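Local coordinates for protein 3-oxosteroid 1-dehydrogenase (Sterolibacterium denitrificans, PDB 7P18) that probably catalyses the FAD-dependent 1,2-dehydrogenation of 3-oxosteroids, giving 3-oxo-Delta(1)-steroids while an acceptor is reduced, at residues Q96-E99 / Y100-N104; L437-S440 / V441-N445; Q278-E281 / Q282-K286. One frame throughout, in Å; residues are numbered along the deposited sequence.

From the N terminus, the chain passes interaction 1 (96-104), then interaction 3 (278-286) and finally interaction 2 (437-445). Each is a local contact within one helical region, so none closes a long loop, and the three follow in series without nesting or crossing. Interaction 1 is the C-terminal part of helix 84-104, set against helices 17-28 and 543-559. Interaction 3 ends helix 277-283 and rests on helix 302-309. Interaction 2 lies within helix 434-450, beside helix 423-430 and strand 347-349. The centres of interactions 1 and 2 are about 50 Å apart, on opposite sides of the chain's centre; interactions 1 and 3 also lie on opposite sides.

Interaction 1 of 3, residues Q96-E99 / Y100-N104; sequences QMVE and YINAN
Q96 O receives the backbone N of Y100 at 2.9 Å, the first of four consecutive i to i+4 bonds that carry the helix through this region. One residue on, M97 O accepts I101 N at 3.0 Å and also lies near the plane of the Y100 ring, at its edge. The M97 side chain starts with CG anti to the backbone N (chi1 175°) and bends at chi2 (-83°), placing SD 3.7 Å from I101 CD1; the further bend at chi3 turns only CE. The two side chains run alongside each other in the same direction. V98 repeats this pattern more loosely: its O takes N102 N at 2.9 Å, while CG1 lies 3.9 Å from N102 ND2. The amide of N102 is engaged elsewhere, with OD1 accepting from the backbone N of Y109. E99 O bonds A103 N at 3.0 Å. The final turn is finished by N104, whose ND2 reaches back 2.9 Å to Y100 O, in the carbonyl plane on a lone pair.

The buried side of helix 84-104 faces two others. M97, Y100 and I101 rest on L21 of helix 17-28, where the Y100 hydroxyl is hydrogen-bonded to the carboxylate of D28 and the ring makes a cation-pi contact with R25, while M97 reaches M547, T548 and F551 of helix 543-559.

Interaction 2 of 3, residues L437-S440 / V441-N445; sequences LKQS and VELNN
The carboxylate of E442 and the ammonium of K438 meet in a salt bridge, with NZ 3.0 Å from OE2. The lysine comes to the syn side of that oxygen, but 34° out of the carboxylate plane. K438 runs extended as far as CE and turns only at its last torsion (chi4 -71°), which swings NZ across to the glutamate one turn further along. The amide of Q439, by contrast, has an apolar neighbour: its NE2 lies 3.6 Å from L443 CG, and both methyls of the leucine stand slightly further off. A bend at chi2 (71°) brings the amide over to that branch point. An alanine in place of L443 would remove CG and both methyls, and would probably leave the Q439 amide without its apolar neighbour and freer to turn.

On the buried side, L437 CD1 reaches V441 CG2 at 4.1 Å, and both residues lie against L423 of helix 423-430. S440, which also touches I347, has its OG within hydrogen-bonding reach of the carbonyls of G353, the stronger partner, and G436, although its one proton cannot serve both fully at once. N444 ND2 gives a bond to N445 OD1 at 3.0 Å and another to the carbonyl of A479, while N445 OD1 also accepts from the backbone N of I481, so that the helix is tied to the loop at 479-481. Beneath the side chains, regular backbone bonds continue the turns, among them L443 N to Q439 O at 2.9 Å.

Helix 434-450 is thus amphipathic here: L437, S440, V441 and N444 form its buried side, while K438 and E442 form the classic i to i+4 salt bridge of an exposed helix surface.

Interaction 3 of 3, residues Q278-E281 / Q282-K286; sequences QMRE and QYLPK
K286 NZ is held by two backbone carbonyls, E281 O at 2.7 Å and L284 O at 2.8 Å. Bends at chi2 and chi3 fold the lysine chain back over the helix end, where its charge would probably offset the negative end of the helix dipole. R280 O is doubly engaged: L284 N approaches at 2.8 Å, whereas Y283 N, 3.2 Å away, stands above the carbonyl plane, 69° out of it.

Along the exposed side, Q278 NE2 donates to Q282 OE1 at 2.9 Å, with the two amide planes turned 45° apart. L284 CD1 sits over one face of the R280 guanidinium, 3.8 Å above its plane and displaced toward the rim. That guanidinium also has a salt bridge to D495 and a hydrogen bond from NE to T288. M279 CE touches Y283 CE2 at 4.0 Å, the two side chains lying next to each other and meeting helix 302-309 at R305 and M308.

With L284 the chain leaves helical geometry. This is a helix C terminus, its final turn closed on R280 O, with E281 O of the last turn and L284 O just past it taken by a returning lysine.

Interaction 1 of 3, residues Q96-E99 / Y100-N104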
ATOM      1  N   GLN A  96      17.977  -6.102   8.774  1.00 20.84           N
ATOM      2  CA  GLN A  96      18.860  -5.143   9.478  1.00 23.02           C
ATOM      3  C   GLN A  96      18.115  -3.824   9.697  1.00 25.86           C
ATOM      4  O   GLN A  96      18.245  -3.243  10.804  1.00 22.25           O
ATOM      5  CB  GLN A  96      20.143  -4.941   8.701  1.00 23.20           C
ATOM      6  CG  GLN A  96      21.036  -6.173   8.624  1.00 27.35           C
ATOM      7  CD  GLN A  96      22.296  -5.820   7.879  1.00 33.01           C
ATOM      8  OE1 GLN A  96      22.367  -4.779   7.243  1.00 44.77           O
ATOM      9  NE2 GLN A  96      23.251  -6.720   7.879  1.00 33.96           N
ATOM     10  N   MET A  97      17.317  -3.418   8.712  1.00 23.51           N
ATOM     11  CA  MET A  97      16.514  -2.159   8.773  1.00 24.31           C
ATOM     12  C   MET A  97      15.469  -2.301   9.887  1.00 21.59           C
ATOM     13  O   MET A  97      15.392  -1.391  10.700  1.00 24.30           O
ATOM     14  CB  MET A  97      15.895  -1.832   7.411  1.00 22.26           C
ATOM     15  CG  MET A  97      14.935  -0.609   7.426  1.00 23.08           C
ATOM     16  SD  MET A  97      13.288  -1.064   7.959  1.00 24.51           S
ATOM     17  CE  MET A  97      12.709  -2.117   6.635  1.00 25.71           C
ATOM     18  N   VAL A  98      14.757  -3.420  10.007  1.00 21.94           N
ATOM     19  CA  VAL A  98      13.754  -3.572  11.094  1.00 24.07           C
ATOM     20  C   VAL A  98      14.448  -3.670  12.454  1.00 25.20           C
ATOM     21  O   VAL A  98      13.935  -3.075  13.439  1.00 25.43           O
ATOM     22  CB  VAL A  98      12.790  -4.724  10.821  1.00 26.31           C
ATOM     23  CG1 VAL A  98      11.936  -5.100  12.020  1.00 30.99           C
ATOM     24  CG2 VAL A  98      11.910  -4.335   9.636  1.00 30.59           C
ATOM     25  N   GLU A  99      15.565  -4.395  12.559  1.00 25.13           N
ATOM     26  CA  GLU A  99      16.276  -4.456  13.868  1.00 25.20           C
ATOM     27  C   GLU A  99      16.735  -3.060  14.271  1.00 24.00           C
ATOM     28  O   GLU A  99      16.700  -2.767  15.476  1.00 26.35           O
ATOM     29  CB  GLU A  99      17.489  -5.389  13.818  1.00 25.55           C
ATOM     30  CG  GLU A  99      17.100  -6.839  13.856  1.00 25.45           C
ATOM     31  CD  GLU A  99      18.306  -7.779  13.938  1.00 29.83           C
ATOM     32  OE1 GLU A  99      19.315  -7.412  14.564  1.00 31.64           O
ATOM     33  OE2 GLU A  99      18.191  -8.870  13.431  1.00 28.15           O
ATOM     34  N   TYR A 100      17.149  -2.248  13.306  1.00 25.53           N
ATOM     35  CA  TYR A 100      17.596  -0.864  13.508  1.00 24.16           C
ATOM     36  C   TYR A 100      16.435  -0.042  14.064  1.00 26.42           C
ATOM     37  O   TYR A 100      16.650   0.674  15.065  1.00 25.25           O
ATOM     38  CB  TYR A 100      18.143  -0.230  12.224  1.00 23.53           C
ATOM     39  CG  TYR A 100      18.239   1.277  12.275  1.00 24.02           C
ATOM     40  CD1 TYR A 100      19.130   1.925  13.107  1.00 25.34           C
ATOM     41  CD2 TYR A 100      17.380   2.065  11.518  1.00 24.41           C
ATOM     42  CE1 TYR A 100      19.168   3.315  13.204  1.00 23.27           C
ATOM     43  CE2 TYR A 100      17.410   3.443  11.590  1.00 24.82           C
ATOM     44  CZ  TYR A 100      18.317   4.082  12.415  1.00 26.39           C
ATOM     45  OH  TYR A 100      18.324   5.457  12.441  1.00 25.71           O
ATOM     46  N   ILE A 101      15.263  -0.118  13.439  1.00 25.92           N
ATOM     47  CA  ILE A 101      14.058   0.573  13.976  1.00 27.04           C
ATOM     48  C   ILE A 101      13.856   0.134  15.434  1.00 27.38           C
ATOM     49  O   ILE A 101      13.727   1.011  16.313  1.00 28.14           O
ATOM     50  CB  ILE A 101      12.808   0.301  13.130  1.00 25.88           C
ATOM     51  CG1 ILE A 101      12.906   0.967  11.757  1.00 27.28           C
ATOM     52  CG2 ILE A 101      11.593   0.761  13.915  1.00 24.87           C
ATOM     53  CD1 ILE A 101      11.732   0.706  10.831  1.00 28.29           C
ATOM     54  N   ASN A 102      13.779  -1.175  15.680  1.00 27.11           N
ATOM     55  CA  ASN A 102      13.360  -1.713  16.993  1.00 27.14           C
ATOM     56  C   ASN A 102      14.357  -1.293  18.093  1.00 27.72           C
ATOM     57  O   ASN A 102      13.891  -1.001  19.198  1.00 25.84           O
ATOM     58  CB  ASN A 102      13.172  -3.216  16.958  1.00 27.68           C
ATOM     59  CG  ASN A 102      11.919  -3.641  16.251  1.00 27.99           C
ATOM     60  OD1 ASN A 102      11.080  -2.797  15.915  1.00 29.90           O
ATOM     61  ND2 ASN A 102      11.850  -4.931  15.937  1.00 29.49           N
ATOM     62  N   ALA A 103      15.645  -1.201  17.784  1.00 27.51           N
ATOM     63  CA  ALA A 103      16.701  -0.904  18.787  1.00 29.16           C
ATOM     64  C   ALA A 103      16.806   0.618  18.985  1.00 32.66           C
ATOM     65  O   ALA A 103      17.266   1.021  20.035  1.00 31.58           O
ATOM     66  CB  ALA A 103      18.024  -1.507  18.375  1.00 33.91           C
ATOM     67  N   ASN A 104      16.393   1.452  18.023  1.00 26.02           N
ATOM     68  CA  ASN A 104      16.750   2.893  18.066  1.00 28.33           C
ATOM     69  C   ASN A 104      15.513   3.810  18.042  1.00 27.21           C
ATOM     70  O   ASN A 104      15.730   5.021  17.914  1.00 30.31           O
ATOM     71  CB  ASN A 104      17.731   3.206  16.944  1.00 28.14           C
ATOM     72  CG  ASN A 104      19.015   2.434  17.124  1.00 32.10           C
ATOM     73  OD1 ASN A 104      19.835   2.832  17.932  1.00 32.46           O
ATOM     74  ND2 ASN A 104      19.187   1.326  16.413  1.00 27.08           N
TER

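Interaction 2 of 3, residues L437-S440 / V441-N445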
ATOM      1  N   LEU A 437     -25.041 -13.153 -15.782  1.00 27.78           N
ATOM      2  CA  LEU A 437     -24.967 -13.032 -14.303  1.00 31.05           C
ATOM      3  C   LEU A 437     -25.721 -14.204 -13.671  1.00 32.27           C
ATOM      4  O   LEU A 437     -25.212 -14.782 -12.675  1.00 30.68           O
ATOM      5  CB  LEU A 437     -25.533 -11.692 -13.846  1.00 28.56           C
ATOM      6  CG  LEU A 437     -25.628 -11.516 -12.330  1.00 31.02           C
ATOM      7  CD1 LEU A 437     -24.270 -11.692 -11.676  1.00 30.94           C
ATOM      8  CD2 LEU A 437     -26.151 -10.160 -11.950  1.00 31.53           C
ATOM      9  N   LYS A 438     -26.883 -14.563 -14.215  1.00 34.51           N
ATOM     10  CA  LYS A 438     -27.674 -15.709 -13.681  1.00 34.18           C
ATOM     11  C   LYS A 438     -26.825 -16.982 -13.768  1.00 32.47           C
ATOM     12  O   LYS A 438     -26.774 -17.740 -12.775  1.00 35.20           O
ATOM     13  CB  LYS A 438     -29.001 -15.845 -14.437  1.00 37.48           C
ATOM     14  CG  LYS A 438     -29.895 -17.008 -14.023  1.00 44.71           C
ATOM     15  CD  LYS A 438     -31.323 -16.841 -14.631  1.00 51.38           C
ATOM     16  CE  LYS A 438     -32.376 -17.791 -14.094  1.00 59.20           C
ATOM     17  NZ  LYS A 438     -32.143 -19.179 -14.565  1.00 66.11           N
ATOM     18  N   GLN A 439     -26.173 -17.203 -14.895  1.00 32.06           N
ATOM     19  CA  GLN A 439     -25.289 -18.381 -15.099  1.00 35.49           C
ATOM     20  C   GLN A 439     -24.155 -18.363 -14.056  1.00 36.47           C
ATOM     21  O   GLN A 439     -23.911 -19.413 -13.409  1.00 33.84           O
ATOM     22  CB  GLN A 439     -24.772 -18.415 -16.538  1.00 40.26           C
ATOM     23  CG  GLN A 439     -23.826 -19.583 -16.800  1.00 49.71           C
ATOM     24  CD  GLN A 439     -24.541 -20.920 -16.822  1.00 60.00           C
ATOM     25  OE1 GLN A 439     -25.204 -21.261 -17.802  1.00 82.32           O
ATOM     26  NE2 GLN A 439     -24.433 -21.688 -15.739  1.00 64.40           N
ATOM     27  N   SER A 440     -23.533 -17.203 -13.820  1.00 33.52           N
ATOM     28  CA  SER A 440     -22.396 -17.064 -12.870  1.00 30.77           C
ATOM     29  C   SER A 440     -22.863 -17.361 -11.448  1.00 28.95           C
ATOM     30  O   SER A 440     -22.112 -18.054 -10.704  1.00 29.73           O
ATOM     31  CB  SER A 440     -21.745 -15.702 -13.007  1.00 28.22           C
ATOM     32  OG  SER A 440     -21.208 -15.618 -14.312  1.00 28.17           O
ATOM     33  N   VAL A 441     -24.069 -16.914 -11.080  1.00 27.89           N
ATOM     34  CA  VAL A 441     -24.617 -17.168  -9.729  1.00 30.21           C
ATOM     35  C   VAL A 441     -24.927 -18.672  -9.585  1.00 30.64           C
ATOM     36  O   VAL A 441     -24.587 -19.236  -8.525  1.00 27.94           O
ATOM     37  CB  VAL A 441     -25.823 -16.269  -9.417  1.00 30.87           C
ATOM     38  CG1 VAL A 441     -26.553 -16.758  -8.168  1.00 30.09           C
ATOM     39  CG2 VAL A 441     -25.401 -14.812  -9.260  1.00 34.27           C
ATOM     40  N   GLU A 442     -25.542 -19.289 -10.599  1.00 36.52           N
ATOM     41  CA  GLU A 442     -25.856 -20.756 -10.580  1.00 36.38           C
ATOM     42  C   GLU A 442     -24.557 -21.563 -10.408  1.00 33.41           C
ATOM     43  O   GLU A 442     -24.526 -22.462  -9.557  1.00 29.97           O
ATOM     44  CB  GLU A 442     -26.626 -21.159 -11.831  1.00 41.13           C
ATOM     45  CG  GLU A 442     -28.074 -20.714 -11.797  1.00 52.40           C
ATOM     46  CD  GLU A 442     -28.863 -20.918 -13.088  1.00 63.83           C
ATOM     47  OE1 GLU A 442     -28.230 -21.199 -14.145  1.00 72.14           O
ATOM     48  OE2 GLU A 442     -30.113 -20.783 -13.040  1.00 59.56           O
ATOM     49  N   LEU A 443     -23.497 -21.229 -11.153  1.00 36.68           N
ATOM     50  CA  LEU A 443     -22.174 -21.916 -11.032  1.00 34.91           C
ATOM     51  C   LEU A 443     -21.602 -21.714  -9.625  1.00 32.28           C
ATOM     52  O   LEU A 443     -21.069 -22.674  -9.060  1.00 30.21           O
ATOM     53  CB  LEU A 443     -21.221 -21.414 -12.120  1.00 35.30           C
ATOM     54  CG  LEU A 443     -21.554 -21.891 -13.533  1.00 36.03           C
ATOM     55  CD1 LEU A 443     -20.672 -21.224 -14.573  1.00 37.45           C
ATOM     56  CD2 LEU A 443     -21.419 -23.404 -13.654  1.00 39.88           C
ATOM     57  N   ASN A 444     -21.695 -20.502  -9.084  1.00 30.44           N
ATOM     58  CA  ASN A 444     -21.175 -20.176  -7.736  1.00 29.79           C
ATOM     59  C   ASN A 444     -21.839 -21.113  -6.721  1.00 33.08           C
ATOM     60  O   ASN A 444     -21.150 -21.664  -5.833  1.00 29.36           O
ATOM     61  CB  ASN A 444     -21.479 -18.729  -7.352  1.00 29.43           C
ATOM     62  CG  ASN A 444     -21.159 -18.414  -5.917  1.00 28.94           C
ATOM     63  OD1 ASN A 444     -20.000 -18.128  -5.603  1.00 29.64           O
ATOM     64  ND2 ASN A 444     -22.156 -18.472  -5.036  1.00 26.47           N
ATOM     65  N   ASN A 445     -23.163 -21.249  -6.826  1.00 31.74           N
ATOM     66  CA  ASN A 445     -23.960 -22.029  -5.847  1.00 32.36           C
ATOM     67  C   ASN A 445     -23.511 -23.497  -5.903  1.00 28.99           C
ATOM     68  O   ASN A 445     -23.380 -24.106  -4.821  1.00 34.46           O
ATOM     69  CB  ASN A 445     -25.457 -21.745  -6.062  1.00 33.65           C
ATOM     70  CG  ASN A 445     -25.819 -20.324  -5.664  1.00 34.34           C
ATOM     71  OD1 ASN A 445     -24.974 -19.593  -5.135  1.00 33.47           O
ATOM     72  ND2 ASN A 445     -27.046 -19.902  -5.952  1.00 34.11           N
TER

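Interaction 3 of 3, residues Q278-E281 / Q282-K286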
ATOM      1  N   GLN A 278      -1.687  13.223 -16.936  1.00 24.80           N
ATOM      2  CA  GLN A 278      -0.881  13.253 -18.194  1.00 25.27           C
ATOM      3  C   GLN A 278       0.151  12.101 -18.170  1.00 21.73           C
ATOM      4  O   GLN A 278       0.319  11.382 -19.166  1.00 22.70           O
ATOM      5  CB  GLN A 278      -0.202  14.620 -18.314  1.00 28.10           C
ATOM      6  CG  GLN A 278       0.789  14.717 -19.468  1.00 38.16           C
ATOM      7  CD  GLN A 278       2.191  14.208 -19.148  1.00 44.60           C
ATOM      8  OE1 GLN A 278       2.825  14.585 -18.152  1.00 58.08           O
ATOM      9  NE2 GLN A 278       2.718  13.376 -20.035  1.00 44.01           N
ATOM     10  N   MET A 279       0.825  11.919 -17.038  1.00 25.28           N
ATOM     11  CA  MET A 279       1.850  10.848 -16.909  1.00 23.09           C
ATOM     12  C   MET A 279       1.174   9.468 -16.942  1.00 22.54           C
ATOM     13  O   MET A 279       1.694   8.576 -17.632  1.00 24.78           O
ATOM     14  CB  MET A 279       2.672  11.077 -15.641  1.00 22.88           C
ATOM     15  CG  MET A 279       3.631  12.245 -15.779  1.00 27.70           C
ATOM     16  SD  MET A 279       4.763  12.441 -14.385  1.00 25.24           S
ATOM     17  CE  MET A 279       5.912  11.128 -14.739  1.00 27.12           C
ATOM     18  N   ARG A 280      -0.016   9.316 -16.327  1.00 22.10           N
ATOM     19  CA  ARG A 280      -0.799   8.063 -16.430  1.00 22.71           C
ATOM     20  C   ARG A 280      -1.052   7.789 -17.892  1.00 21.83           C
ATOM     21  O   ARG A 280      -0.822   6.662 -18.371  1.00 24.28           O
ATOM     22  CB  ARG A 280      -2.117   8.123 -15.650  1.00 23.37           C
ATOM     23  CG  ARG A 280      -1.987   8.329 -14.155  1.00 21.27           C
ATOM     24  CD  ARG A 280      -3.382   8.265 -13.494  1.00 21.92           C
ATOM     25  NE  ARG A 280      -3.942   6.928 -13.519  1.00 23.63           N
ATOM     26  CZ  ARG A 280      -4.025   6.126 -12.449  1.00 25.28           C
ATOM     27  NH1 ARG A 280      -3.600   6.530 -11.271  1.00 22.18           N
ATOM     28  NH2 ARG A 280      -4.525   4.912 -12.572  1.00 28.83           N
ATOM     29  N   GLU A 281      -1.558   8.773 -18.633  1.00 22.55           N
ATOM     30  CA  GLU A 281      -1.860   8.501 -20.062  1.00 22.89           C
ATOM     31  C   GLU A 281      -0.582   8.243 -20.864  1.00 22.27           C
ATOM     32  O   GLU A 281      -0.639   7.453 -21.839  1.00 24.48           O
ATOM     33  CB  GLU A 281      -2.673   9.652 -20.640  1.00 26.83           C
ATOM     34  CG  GLU A 281      -4.075   9.542 -20.119  1.00 29.71           C
ATOM     35  CD  GLU A 281      -5.010  10.658 -20.463  1.00 34.90           C
ATOM     36  OE1 GLU A 281      -4.621  11.456 -21.327  1.00 35.19           O
ATOM     37  OE2 GLU A 281      -6.123  10.690 -19.864  1.00 31.53           O
ATOM     38  N   GLN A 282       0.519   8.876 -20.485  1.00 24.51           N
ATOM     39  CA  GLN A 282       1.812   8.639 -21.205  1.00 25.98           C
ATOM     40  C   GLN A 282       2.263   7.179 -20.983  1.00 26.19           C
ATOM     41  O   GLN A 282       2.784   6.547 -21.920  1.00 25.83           O
ATOM     42  CB  GLN A 282       2.830   9.660 -20.730  1.00 28.12           C
ATOM     43  CG  GLN A 282       4.195   9.501 -21.418  1.00 34.69           C
ATOM     44  CD  GLN A 282       5.164  10.591 -21.042  1.00 32.42           C
ATOM     45  OE1 GLN A 282       4.860  11.483 -20.265  1.00 35.58           O
ATOM     46  NE2 GLN A 282       6.377  10.483 -21.542  1.00 37.58           N
ATOM     47  N   TYR A 283       2.105   6.632 -19.782  1.00 23.88           N
ATOM     48  CA  TYR A 283       2.862   5.418 -19.385  1.00 23.01           C
ATOM     49  C   TYR A 283       1.966   4.209 -19.107  1.00 23.76           C
ATOM     50  O   TYR A 283       2.374   3.080 -19.483  1.00 22.07           O
ATOM     51  CB  TYR A 283       3.702   5.747 -18.158  1.00 23.05           C
ATOM     52  CG  TYR A 283       4.860   6.680 -18.415  1.00 23.27           C
ATOM     53  CD1 TYR A 283       5.908   6.309 -19.245  1.00 27.74           C
ATOM     54  CD2 TYR A 283       4.919   7.923 -17.818  1.00 24.57           C
ATOM     55  CE1 TYR A 283       6.993   7.152 -19.446  1.00 25.86           C
ATOM     56  CE2 TYR A 283       5.988   8.788 -18.022  1.00 26.72           C
ATOM     57  CZ  TYR A 283       7.032   8.388 -18.835  1.00 28.28           C
ATOM     58  OH  TYR A 283       8.076   9.247 -19.056  1.00 31.45           O
ATOM     59  N   LEU A 284       0.819   4.404 -18.457  1.00 23.73           N
ATOM     60  CA  LEU A 284      -0.040   3.293 -17.944  1.00 23.51           C
ATOM     61  C   LEU A 284      -1.015   2.788 -18.991  1.00 26.51           C
ATOM     62  O   LEU A 284      -1.326   3.473 -19.972  1.00 25.66           O
ATOM     63  CB  LEU A 284      -0.786   3.792 -16.709  1.00 22.16           C
ATOM     64  CG  LEU A 284       0.077   4.199 -15.519  1.00 22.20           C
ATOM     65  CD1 LEU A 284      -0.816   4.629 -14.366  1.00 22.23           C
ATOM     66  CD2 LEU A 284       1.028   3.081 -15.068  1.00 23.07           C
ATOM     67  N   PRO A 285      -1.523   1.545 -18.848  1.00 25.56           N
ATOM     68  CA  PRO A 285      -2.543   1.055 -19.752  1.00 24.27           C
ATOM     69  C   PRO A 285      -3.818   1.893 -19.643  1.00 24.83           C
ATOM     70  O   PRO A 285      -4.146   2.439 -18.618  1.00 22.86           O
ATOM     71  CB  PRO A 285      -2.772  -0.418 -19.394  1.00 25.73           C
ATOM     72  CG  PRO A 285      -2.239  -0.528 -17.973  1.00 25.90           C
ATOM     73  CD  PRO A 285      -1.110   0.504 -17.889  1.00 26.78           C
ATOM     74  N   LYS A 286      -4.463   2.088 -20.800  1.00 26.27           N
ATOM     75  CA  LYS A 286      -5.781   2.760 -20.871  1.00 24.30           C
ATOM     76  C   LYS A 286      -6.861   1.693 -20.767  1.00 24.78           C
ATOM     77  O   LYS A 286      -6.683   0.584 -21.255  1.00 26.26           O
ATOM     78  CB  LYS A 286      -5.897   3.571 -22.174  1.00 27.68           C
ATOM     79  CG  LYS A 286      -5.489   5.023 -22.027  1.00 28.01           C
ATOM     80  CD  LYS A 286      -4.042   5.256 -21.651  1.00 26.82           C
ATOM     81  CE  LYS A 286      -3.061   4.714 -22.667  1.00 28.66           C
ATOM     82  NZ  LYS A 286      -1.675   5.030 -22.256  1.00 28.94           N
TER